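DNA replication protein DnaC (Aquifex aeolicus, PDB 3EC2) is a helicase loader in the initiation of DNA replication that binds ADP with magnesium and probably works as an ATP-binding P-loop protein of the AAA type. Local coordinates at residues 104-109 and 134-139; 121-126 and 164-169. One frame throughout, in Å; residues are numbered along the deposited sequence.

Contact 1 (104-109 and 134-139)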
ATOM      1  N   LEU A 104      -1.976   6.314   3.181  1.00 55.36           N
ATOM      2  CA  LEU A 104      -1.386   5.287   4.026  1.00 54.31           C
ATOM      3  C   LEU A 104      -0.659   4.290   3.167  1.00 53.66           C
ATOM      4  O   LEU A 104      -1.238   3.788   2.200  1.00 53.73           O
ATOM      5  CB  LEU A 104      -2.454   4.586   4.865  1.00 53.89           C
ATOM      6  CG  LEU A 104      -2.007   3.476   5.816  1.00 54.45           C
ATOM      7  CD1 LEU A 104      -1.261   4.044   7.035  1.00 55.61           C
ATOM      8  CD2 LEU A 104      -3.189   2.619   6.262  1.00 52.64           C
ATOM      9  N   VAL A 105       0.615   4.024   3.488  1.00 52.70           N
ATOM     10  CA  VAL A 105       1.371   3.004   2.767  1.00 51.29           C
ATOM     11  C   VAL A 105       1.441   1.725   3.572  1.00 51.20           C
ATOM     12  O   VAL A 105       2.095   1.655   4.618  1.00 51.15           O
ATOM     13  CB  VAL A 105       2.776   3.459   2.356  1.00 50.83           C
ATOM     14  CG1 VAL A 105       3.508   2.328   1.664  1.00 49.38           C
ATOM     15  CG2 VAL A 105       2.695   4.641   1.446  1.00 50.92           C
ATOM     16  N   LEU A 106       0.754   0.711   3.095  1.00 50.57           N
ATOM     17  CA  LEU A 106       0.869  -0.569   3.708  1.00 51.27           C
ATOM     18  C   LEU A 106       1.889  -1.372   2.920  1.00 52.16           C
ATOM     19  O   LEU A 106       1.558  -1.991   1.906  1.00 51.97           O
ATOM     20  CB  LEU A 106      -0.477  -1.255   3.704  1.00 51.60           C
ATOM     21  CG  LEU A 106      -1.579  -0.610   4.571  1.00 53.69           C
ATOM     22  CD1 LEU A 106      -2.829  -1.480   4.557  1.00 53.98           C
ATOM     23  CD2 LEU A 106      -1.081  -0.382   6.015  1.00 53.82           C
ATOM     24  N   ASP A 107       3.143  -1.334   3.351  1.00 53.15           N
ATOM     25  CA  ASP A 107       4.194  -2.004   2.599  1.00 54.93           C
ATOM     26  C   ASP A 107       4.190  -3.501   2.834  1.00 55.89           C
ATOM     27  O   ASP A 107       4.149  -3.962   3.970  1.00 56.17           O
ATOM     28  CB  ASP A 107       5.563  -1.438   2.940  1.00 54.68           C
ATOM     29  CG  ASP A 107       6.611  -1.797   1.881  1.00 56.42           C
ATOM     30  OD1 ASP A 107       7.475  -2.660   2.143  1.00 59.67           O
ATOM     31  OD2 ASP A 107       6.568  -1.246   0.759  1.00 57.85           O
ATOM     32  N   ASP A 108       4.203  -4.268   1.765  1.00 57.40           N
ATOM     33  CA  ASP A 108       4.140  -5.683   1.972  1.00 59.63           C
ATOM     34  C   ASP A 108       2.826  -6.178   2.577  1.00 60.96           C
ATOM     35  O   ASP A 108       2.842  -7.030   3.445  1.00 60.63           O
ATOM     36  CB  ASP A 108       5.219  -6.033   2.958  1.00 59.76           C
ATOM     37  CG  ASP A 108       6.286  -6.905   2.357  1.00 62.19           C
ATOM     38  OD1 ASP A 108       7.437  -6.431   2.269  1.00 65.68           O
ATOM     39  OD2 ASP A 108       5.989  -8.073   1.978  1.00 65.81           O
ATOM     40  N   LEU A 109       1.700  -5.623   2.143  1.00 63.18           N
ATOM     41  CA  LEU A 109       0.441  -6.039   2.690  1.00 65.23           C
ATOM     42  C   LEU A 109       0.180  -7.474   2.282  1.00 67.23           C
ATOM     43  O   LEU A 109      -0.621  -7.722   1.404  1.00 68.84           O
ATOM     44  CB  LEU A 109      -0.694  -5.159   2.158  1.00 64.85           C
ATOM     45  CG  LEU A 109      -2.154  -5.540   2.477  1.00 64.44           C
ATOM     46  CD1 LEU A 109      -2.479  -5.244   3.947  1.00 65.67           C
ATOM     47  CD2 LEU A 109      -3.164  -4.785   1.561  1.00 64.01           C
ATOM     48  N   LYS A 134     -10.600   6.487   1.946  1.00 53.15           N
ATOM     49  CA  LYS A 134      -9.284   6.865   2.376  1.00 54.64           C
ATOM     50  C   LYS A 134      -8.258   6.220   1.476  1.00 55.30           C
ATOM     51  O   LYS A 134      -8.226   4.984   1.314  1.00 55.42           O
ATOM     52  CB  LYS A 134      -9.071   6.486   3.829  1.00 54.38           C
ATOM     53  CG  LYS A 134     -10.077   7.130   4.731  1.00 58.01           C
ATOM     54  CD  LYS A 134      -9.463   8.194   5.633  1.00 61.41           C
ATOM     55  CE  LYS A 134     -10.201   9.513   5.540  1.00 62.78           C
ATOM     56  NZ  LYS A 134      -9.285  10.591   6.047  1.00 67.01           N
ATOM     57  N   SER A 135      -7.441   7.067   0.859  1.00 55.58           N
ATOM     58  CA  SER A 135      -6.500   6.599  -0.141  1.00 56.08           C
ATOM     59  C   SER A 135      -5.387   5.818   0.495  1.00 56.11           C
ATOM     60  O   SER A 135      -4.710   6.297   1.411  1.00 55.63           O
ATOM     61  CB  SER A 135      -5.969   7.737  -1.006  1.00 55.91           C
ATOM     62  OG  SER A 135      -5.984   8.963  -0.291  1.00 59.20           O
ATOM     63  N   THR A 136      -5.223   4.592  -0.001  1.00 56.08           N
ATOM     64  CA  THR A 136      -4.336   3.630   0.598  1.00 56.37           C
ATOM     65  C   THR A 136      -3.441   3.008  -0.504  1.00 56.11           C
ATOM     66  O   THR A 136      -3.941   2.592  -1.575  1.00 56.23           O
ATOM     67  CB  THR A 136      -5.145   2.558   1.369  1.00 56.02           C
ATOM     68  OG1 THR A 136      -4.253   1.624   1.971  1.00 58.64           O
ATOM     69  CG2 THR A 136      -5.988   1.810   0.449  1.00 57.50           C
ATOM     70  N   ILE A 137      -2.116   3.057  -0.278  1.00 55.65           N
ATOM     71  CA  ILE A 137      -1.107   2.557  -1.223  1.00 55.25           C
ATOM     72  C   ILE A 137      -0.522   1.251  -0.705  1.00 54.81           C
ATOM     73  O   ILE A 137      -0.139   1.149   0.463  1.00 55.21           O
ATOM     74  CB  ILE A 137       0.040   3.592  -1.435  1.00 55.45           C
ATOM     75  CG1 ILE A 137      -0.496   4.853  -2.099  1.00 54.80           C
ATOM     76  CG2 ILE A 137       1.174   2.988  -2.302  1.00 55.85           C
ATOM     77  CD1 ILE A 137       0.447   6.038  -1.999  1.00 55.77           C
ATOM     78  N   ILE A 138      -0.441   0.250  -1.570  1.00 54.40           N
ATOM     79  CA  ILE A 138      -0.080  -1.104  -1.144  1.00 54.37           C
ATOM     80  C   ILE A 138       1.054  -1.697  -1.984  1.00 55.12           C
ATOM     81  O   ILE A 138       1.115  -1.502  -3.202  1.00 55.17           O
ATOM     82  CB  ILE A 138      -1.299  -2.023  -1.269  1.00 54.03           C
ATOM     83  CG1 ILE A 138      -2.357  -1.678  -0.224  1.00 53.39           C
ATOM     84  CG2 ILE A 138      -0.884  -3.495  -1.264  1.00 53.61           C
ATOM     85  CD1 ILE A 138      -3.751  -2.024  -0.667  1.00 53.07           C
ATOM     86  N   THR A 139       1.950  -2.423  -1.338  1.00 56.58           N
ATOM     87  CA  THR A 139       2.937  -3.223  -2.079  1.00 58.49           C
ATOM     88  C   THR A 139       2.851  -4.625  -1.588  1.00 59.93           C
ATOM     89  O   THR A 139       2.732  -4.868  -0.396  1.00 59.63           O
ATOM     90  CB  THR A 139       4.379  -2.708  -1.912  1.00 58.02           C
ATOM     91  OG1 THR A 139       4.771  -2.803  -0.534  1.00 58.77           O
ATOM     92  CG2 THR A 139       4.461  -1.268  -2.361  1.00 57.60           C
TER
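Thr-139 sets its hydroxyl over the flat side of the Asp-107 carboxylate: OG1 donates to OD2 at 2.7 Å, and it lies 78° out of the carboxylate plane. Thr-139 OG1 also accepts the backbone N-H of Asp-108, N to OG1 2.8 Å, so one small hydroxyl ties two neighbouring residues to strand 135-139. It can do so because chi1 of 63° swings OG1 between the backbone N and the carbonyl carbon. Asp-107 OD2 is also hydrogen-bonded to Thr-52 OG1, and a magnesium ion lies about 3 Å from this side chain. A valine in place of Thr-139 would probably leave OD2 of Asp-107 without this hydroxyl and the N-H of Asp-108 without this acceptor, so that the carboxylate could turn more easily. Asp-107 ends the first strand of a beta-alpha-beta unit and Thr-139 the second, parallel one; the aliphatic run that leads into Asp-107 and Asp-108 fits a Walker B motif. Ile-137 N to Leu-104 O (2.7 Å) and Leu-106 N to Ile-137 O (2.8 Å) link the strands. Beta-branched Val-105 and Ile-137, well suited to extended chain, share one face, CG2 of the valine lying 4.1 Å from CB of the isoleucine, and both touch Ala-55 of helix 51-65. On the other face, past the strand's end, Leu-109 slants across Ile-138, with CD2 3.6 Å from CD1 and CB 3.8 Å from CG2.

Contact 2 (121-126 and 164-169)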
ATOM      1  N   LEU A 121      -7.184  -7.844  11.642  1.00 68.76           N
ATOM      2  CA  LEU A 121      -6.674  -6.448  11.648  1.00 66.74           C
ATOM      3  C   LEU A 121      -6.575  -5.782  10.263  1.00 64.91           C
ATOM      4  O   LEU A 121      -6.948  -4.594  10.134  1.00 64.71           O
ATOM      5  CB  LEU A 121      -5.307  -6.354  12.341  1.00 67.26           C
ATOM      6  CG  LEU A 121      -5.158  -6.648  13.822  1.00 68.41           C
ATOM      7  CD1 LEU A 121      -3.647  -6.419  14.277  1.00 70.81           C
ATOM      8  CD2 LEU A 121      -6.143  -5.786  14.620  1.00 70.27           C
ATOM      9  N   ILE A 122      -6.058  -6.529   9.264  1.00 62.44           N
ATOM     10  CA  ILE A 122      -5.972  -6.084   7.867  1.00 60.87           C
ATOM     11  C   ILE A 122      -7.354  -5.842   7.285  1.00 60.04           C
ATOM     12  O   ILE A 122      -7.668  -4.737   6.848  1.00 59.89           O
ATOM     13  CB  ILE A 122      -5.234  -7.070   6.999  1.00 60.93           C
ATOM     14  CG1 ILE A 122      -3.768  -7.161   7.439  1.00 61.41           C
ATOM     15  CG2 ILE A 122      -5.282  -6.618   5.525  1.00 59.55           C
ATOM     16  CD1 ILE A 122      -3.018  -8.288   6.740  1.00 62.54           C
ATOM     17  N   SER A 123      -8.205  -6.854   7.376  1.00 58.89           N
ATOM     18  CA  SER A 123      -9.579  -6.748   6.917  1.00 57.93           C
ATOM     19  C   SER A 123     -10.294  -5.532   7.517  1.00 57.28           C
ATOM     20  O   SER A 123     -10.954  -4.764   6.816  1.00 57.81           O
ATOM     21  CB  SER A 123     -10.309  -8.042   7.226  1.00 57.83           C
ATOM     22  OG  SER A 123     -11.503  -8.179   6.486  1.00 58.89           O
ATOM     23  N   TYR A 124     -10.101  -5.328   8.803  1.00 56.33           N
ATOM     24  CA  TYR A 124     -10.604  -4.152   9.489  1.00 55.76           C
ATOM     25  C   TYR A 124     -10.106  -2.844   8.878  1.00 54.65           C
ATOM     26  O   TYR A 124     -10.878  -1.966   8.535  1.00 54.52           O
ATOM     27  CB  TYR A 124     -10.181  -4.220  10.969  1.00 56.36           C
ATOM     28  CG  TYR A 124     -10.700  -3.067  11.824  1.00 58.52           C
ATOM     29  CD1 TYR A 124     -12.051  -2.682  11.802  1.00 58.53           C
ATOM     30  CD2 TYR A 124      -9.845  -2.387  12.684  1.00 60.85           C
ATOM     31  CE1 TYR A 124     -12.504  -1.639  12.572  1.00 58.73           C
ATOM     32  CE2 TYR A 124     -10.310  -1.343  13.467  1.00 60.33           C
ATOM     33  CZ  TYR A 124     -11.635  -0.988  13.398  1.00 58.81           C
ATOM     34  OH  TYR A 124     -12.081   0.026  14.159  1.00 59.08           O
ATOM     35  N   ILE A 125      -8.799  -2.740   8.728  1.00 53.81           N
ATOM     36  CA  ILE A 125      -8.168  -1.503   8.339  1.00 52.89           C
ATOM     37  C   ILE A 125      -8.520  -1.203   6.882  1.00 52.26           C
ATOM     38  O   ILE A 125      -8.704  -0.052   6.493  1.00 51.74           O
ATOM     39  CB  ILE A 125      -6.659  -1.618   8.493  1.00 52.79           C
ATOM     40  CG1 ILE A 125      -6.264  -1.515   9.971  1.00 52.28           C
ATOM     41  CG2 ILE A 125      -5.967  -0.539   7.693  1.00 53.98           C
ATOM     42  CD1 ILE A 125      -4.840  -2.004  10.283  1.00 51.49           C
ATOM     43  N   ILE A 126      -8.632  -2.254   6.079  1.00 51.38           N
ATOM     44  CA  ILE A 126      -8.944  -2.082   4.681  1.00 50.25           C
ATOM     45  C   ILE A 126     -10.430  -1.845   4.473  1.00 51.30           C
ATOM     46  O   ILE A 126     -10.810  -0.972   3.683  1.00 51.13           O
ATOM     47  CB  ILE A 126      -8.383  -3.212   3.830  1.00 49.63           C
ATOM     48  CG1 ILE A 126      -6.938  -2.863   3.485  1.00 51.21           C
ATOM     49  CG2 ILE A 126      -9.145  -3.371   2.599  1.00 43.96           C
ATOM     50  CD1 ILE A 126      -6.168  -3.956   2.816  1.00 54.77           C
ATOM     51  N   GLU A 164     -10.747 -13.333  -0.247  1.00 63.74           N
ATOM     52  CA  GLU A 164     -11.493 -12.750  -1.372  1.00 64.48           C
ATOM     53  C   GLU A 164     -11.968 -11.324  -1.077  1.00 63.30           C
ATOM     54  O   GLU A 164     -11.937 -10.442  -1.945  1.00 62.80           O
ATOM     55  CB  GLU A 164     -12.725 -13.607  -1.691  1.00 65.66           C
ATOM     56  CG  GLU A 164     -12.421 -15.027  -2.077  1.00 72.64           C
ATOM     57  CD  GLU A 164     -11.592 -15.072  -3.341  1.00 82.91           C
ATOM     58  OE1 GLU A 164     -12.013 -14.382  -4.306  1.00 86.04           O
ATOM     59  OE2 GLU A 164     -10.531 -15.768  -3.363  1.00 87.21           O
ATOM     60  N   ASN A 165     -12.466 -11.125   0.136  1.00 62.11           N
ATOM     61  CA  ASN A 165     -13.148  -9.897   0.470  1.00 60.99           C
ATOM     62  C   ASN A 165     -12.239  -8.700   0.386  1.00 59.75           C
ATOM     63  O   ASN A 165     -12.582  -7.710  -0.238  1.00 60.13           O
ATOM     64  CB  ASN A 165     -13.752  -9.973   1.865  1.00 61.32           C
ATOM     65  CG  ASN A 165     -14.552  -8.729   2.219  1.00 63.00           C
ATOM     66  OD1 ASN A 165     -15.277  -8.190   1.383  1.00 64.38           O
ATOM     67  ND2 ASN A 165     -14.432  -8.274   3.471  1.00 65.19           N
ATOM     68  N   VAL A 166     -11.080  -8.803   1.033  1.00 58.27           N
ATOM     69  CA  VAL A 166     -10.096  -7.733   1.087  1.00 56.07           C
ATOM     70  C   VAL A 166      -9.528  -7.428  -0.315  1.00 54.37           C
ATOM     71  O   VAL A 166      -9.337  -6.274  -0.690  1.00 53.83           O
ATOM     72  CB  VAL A 166      -8.956  -8.119   2.070  1.00 56.36           C
ATOM     73  CG1 VAL A 166      -7.925  -7.026   2.134  1.00 56.36           C
ATOM     74  CG2 VAL A 166      -9.531  -8.417   3.484  1.00 56.40           C
ATOM     75  N   VAL A 167      -9.273  -8.474  -1.083  1.00 52.80           N
ATOM     76  CA  VAL A 167      -8.701  -8.313  -2.402  1.00 51.66           C
ATOM     77  C   VAL A 167      -9.671  -7.613  -3.374  1.00 51.94           C
ATOM     78  O   VAL A 167      -9.272  -6.713  -4.125  1.00 52.81           O
ATOM     79  CB  VAL A 167      -8.192  -9.645  -2.941  1.00 50.91           C
ATOM     80  CG1 VAL A 167      -7.962  -9.557  -4.399  1.00 50.91           C
ATOM     81  CG2 VAL A 167      -6.892  -9.991  -2.262  1.00 50.07           C
ATOM     82  N   SER A 168     -10.943  -8.016  -3.352  1.00 51.33           N
ATOM     83  CA  SER A 168     -11.999  -7.380  -4.152  1.00 49.95           C
ATOM     84  C   SER A 168     -12.078  -5.916  -3.867  1.00 49.82           C
ATOM     85  O   SER A 168     -12.183  -5.091  -4.771  1.00 49.87           O
ATOM     86  CB  SER A 168     -13.366  -8.035  -3.855  1.00 51.02           C
ATOM     87  OG  SER A 168     -14.494  -7.230  -4.240  1.00 49.86           O
ATOM     88  N   LYS A 169     -12.059  -5.580  -2.602  1.00 49.79           N
ATOM     89  CA  LYS A 169     -12.036  -4.195  -2.219  1.00 51.04           C
ATOM     90  C   LYS A 169     -10.760  -3.504  -2.693  1.00 51.30           C
ATOM     91  O   LYS A 169     -10.822  -2.416  -3.252  1.00 51.86           O
ATOM     92  CB  LYS A 169     -12.168  -4.065  -0.706  1.00 50.71           C
ATOM     93  CG  LYS A 169     -13.433  -4.648  -0.237  1.00 53.56           C
ATOM     94  CD  LYS A 169     -13.751  -4.338   1.186  1.00 56.10           C
ATOM     95  CE  LYS A 169     -15.096  -4.948   1.487  1.00 54.38           C
ATOM     96  NZ  LYS A 169     -15.713  -4.207   2.549  1.00 56.26           N
TER
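Two helices of the alpha/beta P-loop fold meet here, side by side over the face of the parallel sheet that carries Leu-104 and Ile-138, in a small apolar contact without hydrogen bonds between the segments. Helix 116-131 is the crossover helix of the unit joining strands 103-107 and 135-139, and helix 164-173 lies beside it in much the same direction. Their short segments approach to 10.0 Å between axes at an angle of 31°. Val-166 carries the contact from its side, as a compact branched residue can, by giving each methyl a different neighbour. With chi1 at 180°, CG1 stands anti to the backbone N and reaches Ile-126, whose side chain crosses that of the valine at about a right angle. CG1 of Val-166 is 3.6 Å from CD1 and 3.9 Å from CG2 of Ile-126; CG2 of Ile-122 lies more loosely, 4.3 Å from CG1 of Val-166. The isoleucines suit the buried flank of their helix, where both also touch Leu-109. Toward the outer side the partner becomes Ser-123, a small residue at the point where the backbones come nearest: its CA and the CA of Val-166 are 5.9 Å apart. On the far flank of helix 164-173, Val-167 turns instead to Leu-158 and Leu-162 of helix 151-162. The second methyl of Val-166, CG2, rests 3.6 Å from the hydroxyl oxygen OG of Ser-123.

Leu-109 joins the two contacts, whose centres are 12 Å apart. Just past the end of strand 103-107 it sends its methyls into helix 116-131, CD2 lying 3.4 Å from CD1 of Ile-126 and CD1 3.5 Å from CG2 of Ile-122. The helix pair of contact 2 thus packs against the residue that follows the magnesium-site aspartates of contact 1. Ile-170, further along helix 164-173, touches both Leu-109 and Ile-138 and adds a second connection. Contact 1 borders the nucleotide, the Asp-107 side chain being about 5 Å from ADP; contact 2 stands back, with the side chain of Ile-122 about 9 Å from that of Asp-108 and about 12 Å from that of Asp-107.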